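Local coordinates for protein putative dienelactone hydrolase (Klebsiella pneumoniae subsp. pneumoniae MGH 78578, PDB 3F67) that is a putative hydrolase of the dienelactone hydrolase family, with an alpha/beta-hydrolase fold, and probably cleaves ester or lactone bonds, at residues Ile36-Ile41 against Phe122-Arg127; Glu66-Gln71 against Ser89-Ala94; Gln95-Leu100 against Gly126-Leu131. All blocks are in the same frame, centred on the assembly; numbering follows the deposited sequence.

Interactions 1 and 3 are buried contacts near the centre of the chain and both use helix 124-133: interaction 1 (36-41 with 122-127) meets its N-terminal end and the turn before it, interaction 3 (95-100 with 126-131) its flank. Interaction 2 (66-71 with 89-94) is only partly buried, its centre about 14 Å from the centre of the chain; it shares helix 93-108 with interaction 3. Chemistry follows place. Interaction 1 has a backbone hydrogen bond, a bridging water and an indole against the strand end. Interactions 2 and 3 have no hydrogen bond between their segments: 3 is purely aliphatic, 2 adds a glutamine chain against a backbone carbonyl. The Arg127-Asp93 salt bridge (NH2 to OD2, 2.8 Å) ties 1 and 3 to 2.

Interaction 1 of 3, residues Ile36-Ile41 against Phe122-Arg127; sequences IVVQEI and FCWGGR
Trp124 meets the chain running from Val38 to Ile41 with different parts of its side chain. With CG anti to the backbone N, the indole reaches across the end of strand 32-38. Its CE3 edge faces Gln39 O, which lies in the ring plane at 3.4 Å from CE3. Val38 crosses the indole at about a right angle and brings its CG1 to 3.7 Å from Trp124 CZ3; the same methyl rests 3.5 Å from Gly125 CA, a close approach to a residue that carries no side chain. Ile41 comes in obliquely at the root of the ring, its CG2 3.7 Å from Trp124 CB.

On the Phe122 side, Glu40 lays its CG 3.8 Å from Phe122 CB, and the carboxylate plane stands 82° from the phenyl plane. Its OE2 lies 3.7 Å from Cys123 CB, while OE1 is held by a salt bridge to Arg219. The backbones are joined by Phe122 N donating to Val38 O (3.2 Å). A water accepts from both Ile41 N and Trp124 N, bridging the loop to the helix start.

Cys123, at the N-cap with phi/psi 65/-119°, sits in the strained turn between strand and helix that resembles the nucleophile elbow of alpha/beta hydrolases. Its side chain touches His212, consistent with a Cys-His-Asp triad. The amides of Ile41 and Trp124, directed to one water beside this cysteine, are therefore consistent with the oxyanion hole of the family.

Interaction 2 of 3, residues Glu66-Gln71 against Ser89-Ala94; sequences ELYFRQ and SKVPDA
Tyr68 and Val91 mark the closest approach of the two backbones, 6.6 Å between their CA atoms, with 66-71 entering through a type I turn from Glu66 to Phe69 and 89-94 leading into a helix for which Pro92 is the N-cap. No hydrogen bond crosses between the segments, and the contact rests on Val91, which points toward the opposite loop and meets two side chains there.

Tyr68 crosses Val91 at about a right angle. The valine CG2 comes to 3.6 Å from Tyr68 CD1, obliquely to the ring, and CG1 stands farther off. Gln71 meets the backbone with its CG, which chi1 (-78°, anti to the carbonyl carbon) sets 3.4 Å from Lys90 O. Beyond CG the chain bends at chi2 (74°), laying the amide alongside Val91 and turning OE1 to 3.7 Å from Val91 CG2; NE2 hangs 4.2 Å from Pro92 CD. The amide nitrogen finds its polar partner in Gln95 OE1, in the first turn of helix 93-108, and that bond fixes which way the amide faces.

Val91 thus fills the angle between an aromatic ring and an amide, both carried by the loop that follows strand 61-65. The hydroxyl end of Tyr68 meets the Trp124 ring edge-to-face, and its side chain also packs on Leu87 and Val88 of helix 80-88, while Leu67 turns to Val96 and Asp99 of helix 93-108. Arg70 bridges to Asp99 on that helix and to Glu16 on strand 16-25. The contact therefore joins the loop after strand 61-65, which lies between strands 16-25 and 32-38, to the linker between helices 80-88 and 93-108.

Interaction 3 of 3, residues Gln95-Leu100 against Gly126-Leu131; sequences QVLADL and GRITWL
Two helices of the alpha/beta-hydrolase fold pack against one another here: 93-108 and 124-133, the latter following the elbow-like turn after strand 116-122. Their short segments cross at -73°, with axes 10.6 Å apart at closest approach. So steep a crossing confines the contact to a small patch, 199 Å² summed over both sides, and the nearest CA atoms, those of Leu97 and Ile128, are 7.8 Å apart.

Ile128 is the hub. Its CG2 lies anti to the backbone N while CG1 is set beside it (chi1 -67°), so the branched methyl projects at helix 93-108 between two residues one turn apart. Val96 comes obliquely, its CG1 3.6 Å from Ile128 CG2, and Ile128 CD1 also lies near that valine methyl. Leu100, likewise oblique, presents CD1 at 3.7 Å from the same CG2. One methyl is thus touched from two successive positions, i and i+4, of the partner helix.

Leu97 extends the same patch, its CD2 lying between Leu131 and, more loosely, Ile128. CD1 continues the chain (chi2 -179°), which leaves CD2 as the branch turned to Leu131, the two side chains crossing at about a right angle. No hydrogen bond spans the helices; every side-chain contact is aliphatic, and the burial of Val96, Leu100, Ile128 and Leu131 fits a hydrophobic interface. Beneath it lies strand 32-38, where Ile36 touches Leu100 and Val38 touches Ile128, so the two helices share the same strand as a floor. At the periphery of the patch, Leu97 CD2 stands 4.0 Å from Leu131 CB.

Interaction 1 of 3, residues Ile36-Ile41 against Phe122-Arg127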
# COMPACT_ATOMS: atom_id res chain seq x y z
N ILE A 36 -4.02 -2.95 5.94
CA ILE A 36 -2.56 -3.20 5.79
C ILE A 36 -2.00 -1.96 5.08
O ILE A 36 -2.58 -1.49 4.10
CB ILE A 36 -2.36 -4.41 4.97
CG1 ILE A 36 -2.93 -5.66 5.70
CG2 ILE A 36 -0.85 -4.62 4.65
CD1 ILE A 36 -2.76 -6.94 4.86
N VAL A 37 -0.89 -1.41 5.59
CA VAL A 37 -0.33 -0.18 5.04
C VAL A 37 1.01 -0.57 4.41
O VAL A 37 1.91 -1.09 5.12
CB VAL A 37 -0.07 0.85 6.16
CG1 VAL A 37 0.63 2.09 5.57
CG2 VAL A 37 -1.42 1.29 6.80
N VAL A 38 1.16 -0.35 3.10
CA VAL A 38 2.40 -0.79 2.42
C VAL A 38 3.34 0.39 2.20
O VAL A 38 2.98 1.39 1.54
CB VAL A 38 2.14 -1.45 1.06
CG1 VAL A 38 3.45 -2.19 0.55
CG2 VAL A 38 0.98 -2.44 1.11
N GLN A 39 4.55 0.24 2.76
CA GLN A 39 5.63 1.25 2.71
C GLN A 39 6.02 1.72 1.30
O GLN A 39 5.73 1.04 0.29
CB GLN A 39 6.85 0.55 3.31
CG GLN A 39 7.20 -0.71 2.52
CD GLN A 39 8.51 -1.34 2.99
OE1 GLN A 39 8.51 -2.05 3.99
NE2 GLN A 39 9.61 -1.03 2.31
N GLU A 40 6.70 2.88 1.24
CA GLU A 40 7.51 3.25 0.08
C GLU A 40 8.84 2.47 0.16
O GLU A 40 8.98 1.53 0.99
CB GLU A 40 7.77 4.75 0.10
CG GLU A 40 6.45 5.59 0.31
CD GLU A 40 6.73 7.09 0.30
OE1 GLU A 40 7.25 7.62 1.31
OE2 GLU A 40 6.36 7.78 -0.68
N ILE A 41 9.83 2.83 -0.67
CA ILE A 41 11.13 2.13 -0.62
C ILE A 41 11.93 2.42 0.68
O ILE A 41 12.98 1.81 0.91
CB ILE A 41 12.01 2.47 -1.83
CG1 ILE A 41 12.28 3.98 -1.92
CG2 ILE A 41 11.32 1.93 -3.10
CD1 ILE A 41 13.25 4.37 -3.01
N PHE A 122 1.84 3.18 -0.82
CA PHE A 122 2.34 4.43 -1.39
C PHE A 122 3.58 4.15 -2.21
O PHE A 122 4.46 3.46 -1.74
CB PHE A 122 2.70 5.42 -0.25
CG PHE A 122 1.53 5.71 0.63
CD1 PHE A 122 0.71 6.81 0.37
CD2 PHE A 122 1.22 4.83 1.69
CE1 PHE A 122 -0.46 7.06 1.19
CE2 PHE A 122 0.07 5.03 2.47
CZ PHE A 122 -0.76 6.15 2.22
N CYS A 123 3.61 4.70 -3.42
CA CYS A 123 4.81 4.66 -4.23
C CYS A 123 5.13 3.21 -4.61
O CYS A 123 4.28 2.55 -5.24
CB CYS A 123 5.94 5.35 -3.47
SG CYS A 123 7.21 5.62 -4.58
N TRP A 124 6.29 2.68 -4.20
CA TRP A 124 6.57 1.22 -4.36
C TRP A 124 5.37 0.39 -3.84
O TRP A 124 4.91 -0.59 -4.48
CB TRP A 124 7.86 0.84 -3.60
CG TRP A 124 8.21 -0.61 -3.66
CD1 TRP A 124 8.95 -1.25 -4.63
CD2 TRP A 124 7.81 -1.60 -2.72
NE1 TRP A 124 9.05 -2.61 -4.34
CE2 TRP A 124 8.38 -2.84 -3.15
CE3 TRP A 124 7.08 -1.56 -1.51
CZ2 TRP A 124 8.19 -4.04 -2.44
CZ3 TRP A 124 6.89 -2.77 -0.79
CH2 TRP A 124 7.44 -3.97 -1.26
N GLY A 125 4.87 0.82 -2.69
CA GLY A 125 3.73 0.18 -2.04
C GLY A 125 2.39 0.30 -2.77
O GLY A 125 1.51 -0.56 -2.59
N GLY A 126 2.27 1.33 -3.60
CA GLY A 126 1.06 1.53 -4.40
C GLY A 126 1.05 0.53 -5.54
O GLY A 126 -0.02 0.04 -5.89
N ARG A 127 2.21 0.19 -6.10
CA ARG A 127 2.23 -0.87 -7.10
C ARG A 127 1.86 -2.21 -6.47
O ARG A 127 1.06 -2.97 -7.01
CB ARG A 127 3.59 -0.94 -7.81
CG ARG A 127 3.72 -2.19 -8.73
CD ARG A 127 5.05 -2.19 -9.47
NE ARG A 127 5.29 -3.49 -10.11
CZ ARG A 127 5.76 -4.56 -9.47
NH1 ARG A 127 6.10 -4.48 -8.18
NH2 ARG A 127 5.95 -5.69 -10.14
O HOH W 1 8.82 4.34 -3.21

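Interaction 2 of 3, residues Glu66-Gln71 against Ser89-Ala94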
# COMPACT_ATOMS: atom_id res chain seq x y z
N GLU A 66 7.48 -4.55 7.86
CA GLU A 66 8.81 -4.27 7.39
C GLU A 66 9.11 -5.28 6.27
O GLU A 66 9.81 -6.29 6.50
CB GLU A 66 9.78 -4.47 8.55
CG GLU A 66 11.09 -3.70 8.38
CD GLU A 66 10.88 -2.20 8.33
OE1 GLU A 66 10.55 -1.69 7.23
OE2 GLU A 66 11.05 -1.53 9.38
N LEU A 67 8.61 -5.01 5.07
CA LEU A 67 8.65 -6.05 3.99
C LEU A 67 10.05 -6.41 3.50
O LEU A 67 10.26 -7.50 2.95
CB LEU A 67 7.75 -5.62 2.81
CG LEU A 67 6.28 -5.61 3.24
CD1 LEU A 67 5.41 -4.79 2.29
CD2 LEU A 67 5.76 -7.04 3.23
N TYR A 68 11.03 -5.51 3.70
CA TYR A 68 12.38 -5.77 3.15
C TYR A 68 13.26 -6.56 4.13
O TYR A 68 14.43 -6.79 3.81
CB TYR A 68 13.10 -4.45 2.80
CG TYR A 68 12.44 -3.59 1.69
CD1 TYR A 68 11.37 -4.10 0.92
CD2 TYR A 68 12.93 -2.31 1.43
CE1 TYR A 68 10.79 -3.30 -0.12
CE2 TYR A 68 12.37 -1.50 0.41
CZ TYR A 68 11.31 -2.00 -0.35
OH TYR A 68 10.76 -1.20 -1.32
N PHE A 69 12.73 -6.98 5.28
CA PHE A 69 13.60 -7.41 6.42
C PHE A 69 14.62 -8.52 6.11
O PHE A 69 15.72 -8.54 6.68
CB PHE A 69 12.77 -7.75 7.70
CG PHE A 69 12.09 -9.10 7.65
CD1 PHE A 69 12.57 -10.16 8.43
CD2 PHE A 69 10.99 -9.32 6.82
CE1 PHE A 69 11.93 -11.44 8.37
CE2 PHE A 69 10.36 -10.55 6.76
CZ PHE A 69 10.82 -11.62 7.53
N ARG A 70 14.28 -9.41 5.19
CA ARG A 70 15.17 -10.54 4.86
C ARG A 70 16.31 -10.09 3.97
O ARG A 70 17.38 -10.72 3.99
CB ARG A 70 14.42 -11.61 4.08
CG ARG A 70 13.27 -12.27 4.88
CD ARG A 70 12.64 -13.37 4.03
NE ARG A 70 11.38 -13.87 4.63
CZ ARG A 70 10.21 -13.25 4.43
NH1 ARG A 70 10.17 -12.13 3.74
NH2 ARG A 70 9.09 -13.73 4.94
N GLN A 71 16.07 -9.08 3.15
CA GLN A 71 17.03 -8.62 2.14
C GLN A 71 17.94 -7.52 2.68
O GLN A 71 19.09 -7.46 2.32
CB GLN A 71 16.31 -8.14 0.86
CG GLN A 71 15.78 -9.27 -0.09
CD GLN A 71 14.52 -9.99 0.43
OE1 GLN A 71 13.64 -9.37 1.02
NE2 GLN A 71 14.48 -11.33 0.26
N SER A 89 15.30 -3.98 -5.62
CA SER A 89 15.26 -4.82 -6.82
C SER A 89 15.60 -6.28 -6.50
O SER A 89 15.62 -7.15 -7.38
CB SER A 89 16.20 -4.23 -7.88
OG SER A 89 15.67 -3.00 -8.36
N LYS A 90 15.87 -6.54 -5.23
CA LYS A 90 16.15 -7.89 -4.77
C LYS A 90 15.03 -8.49 -3.93
O LYS A 90 15.14 -9.63 -3.46
CB LYS A 90 17.52 -7.91 -4.02
CG LYS A 90 18.67 -7.43 -4.91
CD LYS A 90 20.01 -7.91 -4.44
CE LYS A 90 21.15 -7.34 -5.29
NZ LYS A 90 21.05 -7.73 -6.73
N VAL A 91 13.93 -7.74 -3.76
CA VAL A 91 12.79 -8.18 -2.96
C VAL A 91 11.73 -8.71 -3.96
O VAL A 91 11.21 -7.92 -4.76
CB VAL A 91 12.18 -6.98 -2.18
CG1 VAL A 91 10.93 -7.42 -1.40
CG2 VAL A 91 13.23 -6.40 -1.19
N PRO A 92 11.49 -10.04 -3.98
CA PRO A 92 10.62 -10.58 -5.04
C PRO A 92 9.15 -10.25 -4.75
O PRO A 92 8.71 -10.36 -3.59
CB PRO A 92 10.82 -12.10 -4.96
CG PRO A 92 12.11 -12.29 -4.19
CD PRO A 92 12.12 -11.12 -3.19
N ASP A 93 8.40 -9.89 -5.81
CA ASP A 93 6.96 -9.63 -5.60
C ASP A 93 6.24 -10.80 -4.91
O ASP A 93 5.38 -10.59 -4.02
CB ASP A 93 6.26 -9.43 -6.96
CG ASP A 93 6.69 -8.15 -7.69
OD1 ASP A 93 7.27 -7.18 -7.10
OD2 ASP A 93 6.35 -8.12 -8.89
N ALA A 94 6.57 -12.03 -5.32
CA ALA A 94 5.88 -13.23 -4.78
C ALA A 94 6.03 -13.31 -3.26
O ALA A 94 5.08 -13.65 -2.54
CB ALA A 94 6.40 -14.49 -5.41

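Interaction 3 of 3, residues Gln95-Leu100 against Gly126-Leu131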
# COMPACT_ATOMS: atom_id res chain seq x y z
N GLN A 95 7.24 -13.00 -2.79
CA GLN A 95 7.54 -12.94 -1.37
C GLN A 95 6.69 -11.90 -0.67
O GLN A 95 6.16 -12.15 0.44
CB GLN A 95 9.04 -12.63 -1.16
CG GLN A 95 9.45 -12.54 0.29
CD GLN A 95 10.84 -11.94 0.44
OE1 GLN A 95 11.83 -12.66 0.41
NE2 GLN A 95 10.92 -10.62 0.52
N VAL A 96 6.58 -10.72 -1.28
CA VAL A 96 5.85 -9.59 -0.70
C VAL A 96 4.38 -9.99 -0.54
O VAL A 96 3.78 -9.81 0.52
CB VAL A 96 5.95 -8.31 -1.56
CG1 VAL A 96 5.01 -7.21 -1.00
CG2 VAL A 96 7.39 -7.75 -1.59
N LEU A 97 3.80 -10.57 -1.59
CA LEU A 97 2.35 -10.87 -1.53
C LEU A 97 2.10 -11.95 -0.45
O LEU A 97 1.10 -11.88 0.28
CB LEU A 97 1.84 -11.33 -2.90
CG LEU A 97 2.07 -10.24 -4.01
CD1 LEU A 97 1.51 -10.79 -5.31
CD2 LEU A 97 1.41 -8.90 -3.69
N ALA A 98 3.00 -12.92 -0.34
CA ALA A 98 2.86 -13.96 0.68
C ALA A 98 3.02 -13.35 2.09
O ALA A 98 2.30 -13.74 3.03
CB ALA A 98 3.90 -15.10 0.45
N ASP A 99 3.92 -12.40 2.24
CA ASP A 99 4.07 -11.72 3.54
C ASP A 99 2.79 -10.93 3.87
O ASP A 99 2.42 -10.86 5.05
CB ASP A 99 5.29 -10.76 3.53
CG ASP A 99 6.61 -11.51 3.64
OD1 ASP A 99 6.63 -12.67 4.13
OD2 ASP A 99 7.64 -10.94 3.23
N LEU A 100 2.18 -10.27 2.89
CA LEU A 100 0.95 -9.55 3.19
C LEU A 100 -0.14 -10.52 3.64
O LEU A 100 -0.94 -10.18 4.55
CB LEU A 100 0.47 -8.74 2.00
CG LEU A 100 1.47 -7.66 1.59
CD1 LEU A 100 1.02 -6.96 0.30
CD2 LEU A 100 1.68 -6.61 2.74
N GLY A 126 2.27 1.33 -3.60
CA GLY A 126 1.06 1.53 -4.40
C GLY A 126 1.05 0.53 -5.54
O GLY A 126 -0.02 0.04 -5.89
N ARG A 127 2.21 0.19 -6.10
CA ARG A 127 2.23 -0.87 -7.10
C ARG A 127 1.86 -2.21 -6.47
O ARG A 127 1.06 -2.97 -7.01
CB ARG A 127 3.59 -0.94 -7.81
CG ARG A 127 3.72 -2.19 -8.73
CD ARG A 127 5.05 -2.19 -9.47
NE ARG A 127 5.29 -3.49 -10.11
CZ ARG A 127 5.76 -4.56 -9.47
NH1 ARG A 127 6.10 -4.48 -8.18
NH2 ARG A 127 5.95 -5.69 -10.14
N ILE A 128 2.46 -2.49 -5.31
CA ILE A 128 2.17 -3.73 -4.56
C ILE A 128 0.67 -3.82 -4.24
O ILE A 128 0.09 -4.90 -4.32
CB ILE A 128 3.05 -3.77 -3.27
CG1 ILE A 128 4.55 -3.92 -3.63
CG2 ILE A 128 2.58 -4.88 -2.31
CD1 ILE A 128 4.89 -5.19 -4.42
N THR A 129 0.08 -2.68 -3.90
CA THR A 129 -1.35 -2.61 -3.63
C THR A 129 -2.18 -3.18 -4.80
O THR A 129 -3.07 -3.99 -4.58
CB THR A 129 -1.77 -1.17 -3.23
OG1 THR A 129 -1.20 -0.90 -1.94
CG2 THR A 129 -3.31 -1.08 -3.01
N TRP A 130 -1.90 -2.73 -6.03
CA TRP A 130 -2.60 -3.29 -7.19
C TRP A 130 -2.39 -4.80 -7.28
O TRP A 130 -3.34 -5.56 -7.51
CB TRP A 130 -2.06 -2.66 -8.49
CG TRP A 130 -2.50 -1.24 -8.75
CD1 TRP A 130 -1.74 -0.09 -8.63
CD2 TRP A 130 -3.78 -0.83 -9.27
NE1 TRP A 130 -2.49 1.02 -9.03
CE2 TRP A 130 -3.74 0.58 -9.42
CE3 TRP A 130 -4.98 -1.52 -9.59
CZ2 TRP A 130 -4.83 1.33 -9.89
CZ3 TRP A 130 -6.08 -0.78 -10.07
CH2 TRP A 130 -5.99 0.63 -10.22
N LEU A 131 -1.14 -5.22 -7.16
CA LEU A 131 -0.85 -6.66 -7.26
C LEU A 131 -1.62 -7.47 -6.21
O LEU A 131 -2.12 -8.58 -6.51
CB LEU A 131 0.65 -6.94 -7.13
CG LEU A 131 1.58 -6.30 -8.17
CD1 LEU A 131 3.05 -6.80 -8.00
CD2 LEU A 131 1.11 -6.44 -9.58